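Local structure of major capsid protein (Paramecium bursaria Chlorella virus 1, 5TIP) at residues G234-A242 and A407-I415; E307-A315 and T327-K335. The protein self-assembles as trimers into the large icosahedral, pseudo T=169 capsid of the virus and carries N-linked glycans. All blocks are in the same frame, centred on the assembly; numbering follows the deposited sequence.

Interaction 1 (G234-A242 and A407-I415); sequences GSETATPSA and ATLLTALNI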
# COMPACT_ATOMS: atom_id res chain seq x y z
N GLY A 234 -28.65 -16.08 1.73
CA GLY A 234 -28.89 -16.60 0.40
C GLY A 234 -29.06 -15.49 -0.62
O GLY A 234 -29.28 -14.32 -0.30
N SER A 235 -28.94 -15.88 -1.89
CA SER A 235 -29.04 -14.93 -2.98
C SER A 235 -30.47 -14.42 -3.13
O SER A 235 -31.44 -15.18 -2.96
CB SER A 235 -28.58 -15.57 -4.29
OG SER A 235 -27.26 -16.07 -4.18
N GLU A 236 -30.57 -13.17 -3.56
CA GLU A 236 -31.83 -12.51 -3.85
C GLU A 236 -31.96 -12.50 -5.38
O GLU A 236 -30.95 -12.55 -6.09
CB GLU A 236 -31.85 -11.09 -3.30
CG GLU A 236 -31.79 -11.01 -1.79
CD GLU A 236 -32.93 -11.75 -1.12
OE1 GLU A 236 -34.07 -11.67 -1.62
OE2 GLU A 236 -32.68 -12.41 -0.09
N THR A 237 -33.18 -12.43 -5.88
CA THR A 237 -33.43 -12.44 -7.32
C THR A 237 -33.53 -11.01 -7.82
O THR A 237 -34.53 -10.32 -7.56
CB THR A 237 -34.69 -13.23 -7.64
OG1 THR A 237 -34.55 -14.58 -7.16
CG2 THR A 237 -34.93 -13.27 -9.14
N ALA A 238 -32.51 -10.55 -8.54
CA ALA A 238 -32.55 -9.24 -9.17
C ALA A 238 -33.29 -9.32 -10.50
O ALA A 238 -33.22 -10.33 -11.21
CB ALA A 238 -31.14 -8.70 -9.38
N THR A 239 -34.00 -8.25 -10.83
CA THR A 239 -34.82 -8.19 -12.04
C THR A 239 -34.49 -6.94 -12.85
O THR A 239 -35.30 -6.02 -12.96
CB THR A 239 -36.31 -8.21 -11.68
OG1 THR A 239 -36.63 -7.06 -10.89
CG2 THR A 239 -36.67 -9.47 -10.91
N PRO A 240 -33.30 -6.86 -13.42
CA PRO A 240 -32.93 -5.70 -14.27
C PRO A 240 -33.65 -5.92 -15.61
O PRO A 240 -33.78 -7.08 -16.01
CB PRO A 240 -31.44 -5.74 -14.39
CG PRO A 240 -31.05 -7.11 -13.97
CD PRO A 240 -32.09 -7.60 -12.99
N SER A 241 -34.00 -4.89 -16.32
CA SER A 241 -34.75 -4.93 -17.57
C SER A 241 -34.00 -4.19 -18.67
O SER A 241 -33.13 -3.36 -18.41
CB SER A 241 -36.15 -4.33 -17.40
OG SER A 241 -36.75 -4.05 -18.65
N ALA A 242 -34.36 -4.51 -19.91
CA ALA A 242 -33.73 -3.92 -21.08
C ALA A 242 -34.56 -2.81 -21.71
O ALA A 242 -34.09 -2.16 -22.65
CB ALA A 242 -33.44 -5.00 -22.13
N ALA A 407 -26.53 -7.32 -19.25
CA ALA A 407 -26.63 -7.16 -17.80
C ALA A 407 -27.84 -7.86 -17.21
O ALA A 407 -27.91 -8.01 -15.99
CB ALA A 407 -26.65 -5.68 -17.44
N THR A 408 -28.80 -8.27 -18.04
CA THR A 408 -29.99 -8.96 -17.55
C THR A 408 -29.67 -10.34 -16.97
O THR A 408 -30.53 -10.93 -16.33
CB THR A 408 -31.02 -9.10 -18.66
OG1 THR A 408 -30.43 -9.75 -19.79
CG2 THR A 408 -31.53 -7.72 -19.08
N LEU A 409 -28.46 -10.85 -17.19
CA LEU A 409 -28.06 -12.13 -16.61
C LEU A 409 -27.60 -12.00 -15.16
O LEU A 409 -27.42 -13.02 -14.49
CB LEU A 409 -26.95 -12.77 -17.45
CG LEU A 409 -27.29 -13.12 -18.90
CD1 LEU A 409 -26.13 -13.87 -19.54
CD2 LEU A 409 -28.56 -13.94 -18.97
N LEU A 410 -27.39 -10.78 -14.67
CA LEU A 410 -26.98 -10.54 -13.29
C LEU A 410 -28.22 -10.62 -12.39
O LEU A 410 -28.76 -9.61 -11.92
CB LEU A 410 -26.28 -9.20 -13.16
CG LEU A 410 -25.07 -8.96 -14.07
CD1 LEU A 410 -24.55 -7.54 -13.91
CD2 LEU A 410 -23.97 -9.97 -13.79
N THR A 411 -28.67 -11.85 -12.14
CA THR A 411 -29.92 -12.09 -11.45
C THR A 411 -29.75 -12.55 -10.01
O THR A 411 -30.74 -12.65 -9.28
CB THR A 411 -30.76 -13.12 -12.20
OG1 THR A 411 -29.98 -14.31 -12.39
CG2 THR A 411 -31.18 -12.58 -13.56
N ALA A 412 -28.52 -12.83 -9.58
CA ALA A 412 -28.24 -13.27 -8.22
C ALA A 412 -27.72 -12.08 -7.42
O ALA A 412 -26.61 -11.61 -7.67
CB ALA A 412 -27.25 -14.43 -8.21
N LEU A 413 -28.52 -11.61 -6.47
CA LEU A 413 -28.15 -10.51 -5.59
C LEU A 413 -27.69 -11.09 -4.26
O LEU A 413 -28.50 -11.65 -3.51
CB LEU A 413 -29.31 -9.53 -5.40
CG LEU A 413 -29.16 -8.49 -4.30
CD1 LEU A 413 -27.95 -7.61 -4.54
CD2 LEU A 413 -30.42 -7.64 -4.18
N ASN A 414 -26.40 -10.96 -3.97
CA ASN A 414 -25.82 -11.45 -2.72
C ASN A 414 -25.57 -10.26 -1.81
O ASN A 414 -24.79 -9.37 -2.15
CB ASN A 414 -24.53 -12.21 -2.99
CG ASN A 414 -24.70 -13.35 -3.96
OD1 ASN A 414 -25.21 -14.41 -3.61
ND2 ASN A 414 -24.28 -13.14 -5.20
N ILE A 415 -26.21 -10.25 -0.64
CA ILE A 415 -26.07 -9.18 0.33
C ILE A 415 -25.39 -9.75 1.57
O ILE A 415 -25.86 -10.74 2.15
CB ILE A 415 -27.42 -8.55 0.69
CG1 ILE A 415 -28.15 -8.11 -0.58
CG2 ILE A 415 -27.23 -7.36 1.62
CD1 ILE A 415 -29.54 -7.57 -0.33
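Strands 223-237 and 412-426 pair antiparallel in the C-terminal jelly-roll domain of this double jelly-roll capsid protein, and Glu236 meets Leu413 where the first strand ends and the second begins. Glu236 and Leu413 form a hydrogen-bonded pair: Glu236 N gives to Leu413 O at 2.6 Å, and Leu413 N gives back to Glu236 O over the same length, with an almost straight N-H...O angle of 174°. Their side chains share one face of the sheet, CB of Glu236 lying 3.6 Å from CB of Leu413. Leu413 sets CG anti to its backbone N (chi1 168°), which brings CD2 alongside Glu236 CB, while the bent Glu236 chain carries its carboxylate away. Beyond the non-hydrogen-bonded pair Thr237-Ala412, Ala238 N reaches Thr411 O at 2.8 Å from above the carbonyl plane, and the Ala238 methyl abuts Leu410 O at 3.6 Å. Farther on, Pro240 CG rests 3.8 Å from Ala407 O. At the other end Ser235 OG donates to Asn414 OD1 at 2.7 Å, tilted 32° from the amide plane; Asn414 ND2 is held by Asn264, so both ends of that amide are engaged and its flip is fixed. Past Ala238 N the hydrogen-bonded ladder is replaced by carbons resting on carbonyl oxygens, and Leu410 O, covered by Ala238 and Pro240, is buried with no hydrogen-bonding partner.

Interaction 2 (E307-A315 and T327-K335); sequences EQLAVLDSA and TRKGSYFNK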
# COMPACT_ATOMS: atom_id res chain seq x y z
N GLU A 307 -17.49 1.23 -14.78
CA GLU A 307 -18.82 1.41 -14.19
C GLU A 307 -19.92 1.25 -15.23
O GLU A 307 -21.05 0.86 -14.88
CB GLU A 307 -18.90 2.77 -13.50
CG GLU A 307 -20.29 3.18 -13.05
CD GLU A 307 -20.89 2.23 -12.03
OE1 GLU A 307 -20.11 1.57 -11.30
OE2 GLU A 307 -22.13 2.14 -11.96
N GLN A 308 -19.61 1.52 -16.50
CA GLN A 308 -20.61 1.40 -17.55
C GLN A 308 -21.18 -0.02 -17.65
O GLN A 308 -22.30 -0.19 -18.14
CB GLN A 308 -20.01 1.82 -18.89
CG GLN A 308 -21.03 2.00 -20.01
CD GLN A 308 -21.82 3.28 -19.85
OE1 GLN A 308 -21.29 4.38 -20.04
NE2 GLN A 308 -23.09 3.16 -19.48
N LEU A 309 -20.43 -1.02 -17.21
CA LEU A 309 -20.87 -2.41 -17.26
C LEU A 309 -21.54 -2.88 -15.97
O LEU A 309 -21.98 -4.03 -15.90
CB LEU A 309 -19.68 -3.33 -17.58
CG LEU A 309 -18.95 -3.04 -18.89
CD1 LEU A 309 -17.80 -4.02 -19.09
CD2 LEU A 309 -19.91 -3.11 -20.07
N ALA A 310 -21.63 -2.02 -14.95
CA ALA A 310 -22.38 -2.35 -13.75
C ALA A 310 -23.86 -2.09 -13.97
O ALA A 310 -24.26 -1.33 -14.86
CB ALA A 310 -21.86 -1.56 -12.55
N VAL A 311 -24.70 -2.72 -13.15
CA VAL A 311 -26.13 -2.74 -13.43
C VAL A 311 -26.90 -1.79 -12.53
O VAL A 311 -27.96 -1.27 -12.91
CB VAL A 311 -26.68 -4.18 -13.32
CG1 VAL A 311 -26.65 -4.67 -11.88
CG2 VAL A 311 -28.07 -4.28 -13.93
N LEU A 312 -26.39 -1.53 -11.33
CA LEU A 312 -27.11 -0.73 -10.35
C LEU A 312 -27.02 0.75 -10.70
O LEU A 312 -25.92 1.29 -10.86
CB LEU A 312 -26.57 -0.98 -8.94
CG LEU A 312 -27.33 -0.28 -7.82
CD1 LEU A 312 -28.79 -0.70 -7.79
CD2 LEU A 312 -26.67 -0.52 -6.47
N ASP A 313 -28.18 1.40 -10.83
CA ASP A 313 -28.22 2.83 -11.11
C ASP A 313 -28.19 3.67 -9.84
O ASP A 313 -27.38 4.60 -9.73
CB ASP A 313 -29.46 3.19 -11.93
CG ASP A 313 -29.59 4.67 -12.18
OD1 ASP A 313 -28.59 5.28 -12.62
OD2 ASP A 313 -30.67 5.24 -11.93
N SER A 314 -29.07 3.37 -8.89
CA SER A 314 -29.11 4.11 -7.64
C SER A 314 -29.58 3.19 -6.53
O SER A 314 -30.14 2.12 -6.78
CB SER A 314 -30.03 5.34 -7.74
OG SER A 314 -31.37 4.96 -8.00
N ALA A 315 -29.35 3.61 -5.28
CA ALA A 315 -29.74 2.78 -4.15
C ALA A 315 -29.86 3.64 -2.90
O ALA A 315 -29.22 4.69 -2.78
CB ALA A 315 -28.73 1.65 -3.91
N THR A 327 -30.91 8.94 -1.64
CA THR A 327 -30.52 8.04 -2.71
C THR A 327 -29.23 8.50 -3.37
O THR A 327 -29.08 9.68 -3.72
CB THR A 327 -31.63 7.95 -3.75
OG1 THR A 327 -32.85 7.53 -3.13
CG2 THR A 327 -31.27 6.96 -4.84
N ARG A 328 -28.29 7.58 -3.55
CA ARG A 328 -27.04 7.83 -4.24
C ARG A 328 -26.90 6.86 -5.40
O ARG A 328 -27.51 5.79 -5.42
CB ARG A 328 -25.83 7.70 -3.30
CG ARG A 328 -25.91 8.55 -2.05
CD ARG A 328 -25.90 10.04 -2.37
NE ARG A 328 -24.60 10.50 -2.85
CZ ARG A 328 -23.62 10.92 -2.05
NH1 ARG A 328 -23.79 10.94 -0.74
NH2 ARG A 328 -22.47 11.33 -2.57
N LYS A 329 -26.07 7.24 -6.37
CA LYS A 329 -25.84 6.39 -7.53
C LYS A 329 -25.06 5.14 -7.13
O LYS A 329 -24.44 5.07 -6.06
CB LYS A 329 -25.09 7.16 -8.61
CG LYS A 329 -25.87 8.31 -9.22
CD LYS A 329 -27.10 7.82 -9.97
CE LYS A 329 -27.80 8.97 -10.68
NZ LYS A 329 -28.99 8.52 -11.45
N GLY A 330 -25.08 4.14 -8.02
CA GLY A 330 -24.33 2.92 -7.77
C GLY A 330 -22.84 3.15 -7.71
O GLY A 330 -22.13 2.46 -6.97
N SER A 331 -22.33 4.11 -8.48
CA SER A 331 -20.91 4.43 -8.46
C SER A 331 -20.47 5.03 -7.13
O SER A 331 -19.28 4.97 -6.80
CB SER A 331 -20.56 5.37 -9.60
OG SER A 331 -21.42 6.50 -9.61
N TYR A 332 -21.40 5.61 -6.37
CA TYR A 332 -21.06 6.12 -5.05
C TYR A 332 -20.67 5.00 -4.10
O TYR A 332 -19.69 5.10 -3.36
CB TYR A 332 -22.23 6.93 -4.48
CG TYR A 332 -22.13 7.18 -2.99
CD1 TYR A 332 -21.36 8.21 -2.49
CD2 TYR A 332 -22.83 6.39 -2.08
CE1 TYR A 332 -21.27 8.45 -1.13
CE2 TYR A 332 -22.74 6.61 -0.72
CZ TYR A 332 -21.96 7.65 -0.25
OH TYR A 332 -21.88 7.88 1.10
N PHE A 333 -21.45 3.91 -4.10
CA PHE A 333 -21.16 2.78 -3.22
C PHE A 333 -19.96 1.97 -3.70
O PHE A 333 -19.41 1.18 -2.92
CB PHE A 333 -22.38 1.88 -3.11
CG PHE A 333 -23.63 2.60 -2.67
CD1 PHE A 333 -23.89 2.81 -1.33
CD2 PHE A 333 -24.54 3.05 -3.61
CE1 PHE A 333 -25.04 3.47 -0.93
CE2 PHE A 333 -25.69 3.71 -3.22
CZ PHE A 333 -25.94 3.92 -1.88
N ASN A 334 -19.56 2.13 -4.96
CA ASN A 334 -18.42 1.40 -5.50
C ASN A 334 -17.12 2.17 -5.42
O ASN A 334 -16.05 1.57 -5.26
CB ASN A 334 -18.71 1.02 -6.96
CG ASN A 334 -17.54 0.30 -7.62
OD1 ASN A 334 -16.82 0.87 -8.44
ND2 ASN A 334 -17.36 -0.97 -7.26
N LYS A 335 -17.18 3.50 -5.51
CA LYS A 335 -15.99 4.34 -5.50
C LYS A 335 -15.83 5.14 -4.22
O LYS A 335 -14.75 5.13 -3.61
CB LYS A 335 -16.04 5.31 -6.70
CG LYS A 335 -15.97 4.63 -8.05
CD LYS A 335 -16.03 5.65 -9.16
CE LYS A 335 -15.92 4.99 -10.52
NZ LYS A 335 -16.61 5.81 -11.56
O HOH W 1 -15.76 3.96 -13.98
O HOH W 2 -23.98 4.25 -11.07
O HOH W 3 -18.27 2.78 -10.17
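Thr327 lays CG2 against Ser314 CB at 3.5 Å, the methyl anti to its backbone N. Arg328 O accepts from Ala315 N at 2.9 Å, nearly in line with its C=O, and Arg328 N gives to Ala315 O at 3.1 Å; the guanidinium forms a salt bridge with Glu72 of a second subunit. Lys329 folds back at chi2 (-65°) and runs beside Asp313, its NZ 3.5 Å from Asp313 OD1 in a weak salt bridge. These pairs lie at the open end of the hairpin of strands 312-319 and 322-329; on its other side strand 312-319 pairs with strand 376-387, where Asp313 and Ser314 both face Thr381 in a classic beta bulge. At Gly330 the chain enters a loosely bonded helix, its 330-335 segment nearly perpendicular to strand 312-315 (87°), and Gly330 N reaches Asp313 O at 2.9 Å from above the carbonyl plane. Ser331 packs CB against Glu307 CD (4.0 Å), while one water links Ser331 N to Glu307 OE2, itself salt-bridged to Lys383. Phe333 brings CE2 to Ala315 CB at 3.7 Å, with Ala315 O at the ring edge. A second water joins Glu307 OE1 to Asn334 OD1, Asn334 ND2 being held by Pro347 O; a third connects Lys335 NZ and, weakly, Glu307 N.

How the interactions relate
Interactions 1 and 2 belong to the same jelly-roll domain, their centres about 14 Å apart, and 307-315 and 327-335 both fall in the chain between 234-242 and 407-415. They touch at Val311: its CG2 lies 3.7 Å from Pro240 CB and 4.0 Å from Ala407 CB, and its CB is 4.0 Å from Leu410 CD1. Strand 376-387 gives a second connection, since Leu380 packs on both Leu413 and Leu312. The surroundings then differ: the side chain of Thr408 in interaction 1 is about 6 Å from a bound glucose, whereas interaction 2 meets a second subunit, where Ser331 OG is hydrogen-bonded to Tyr147 OH of that subunit.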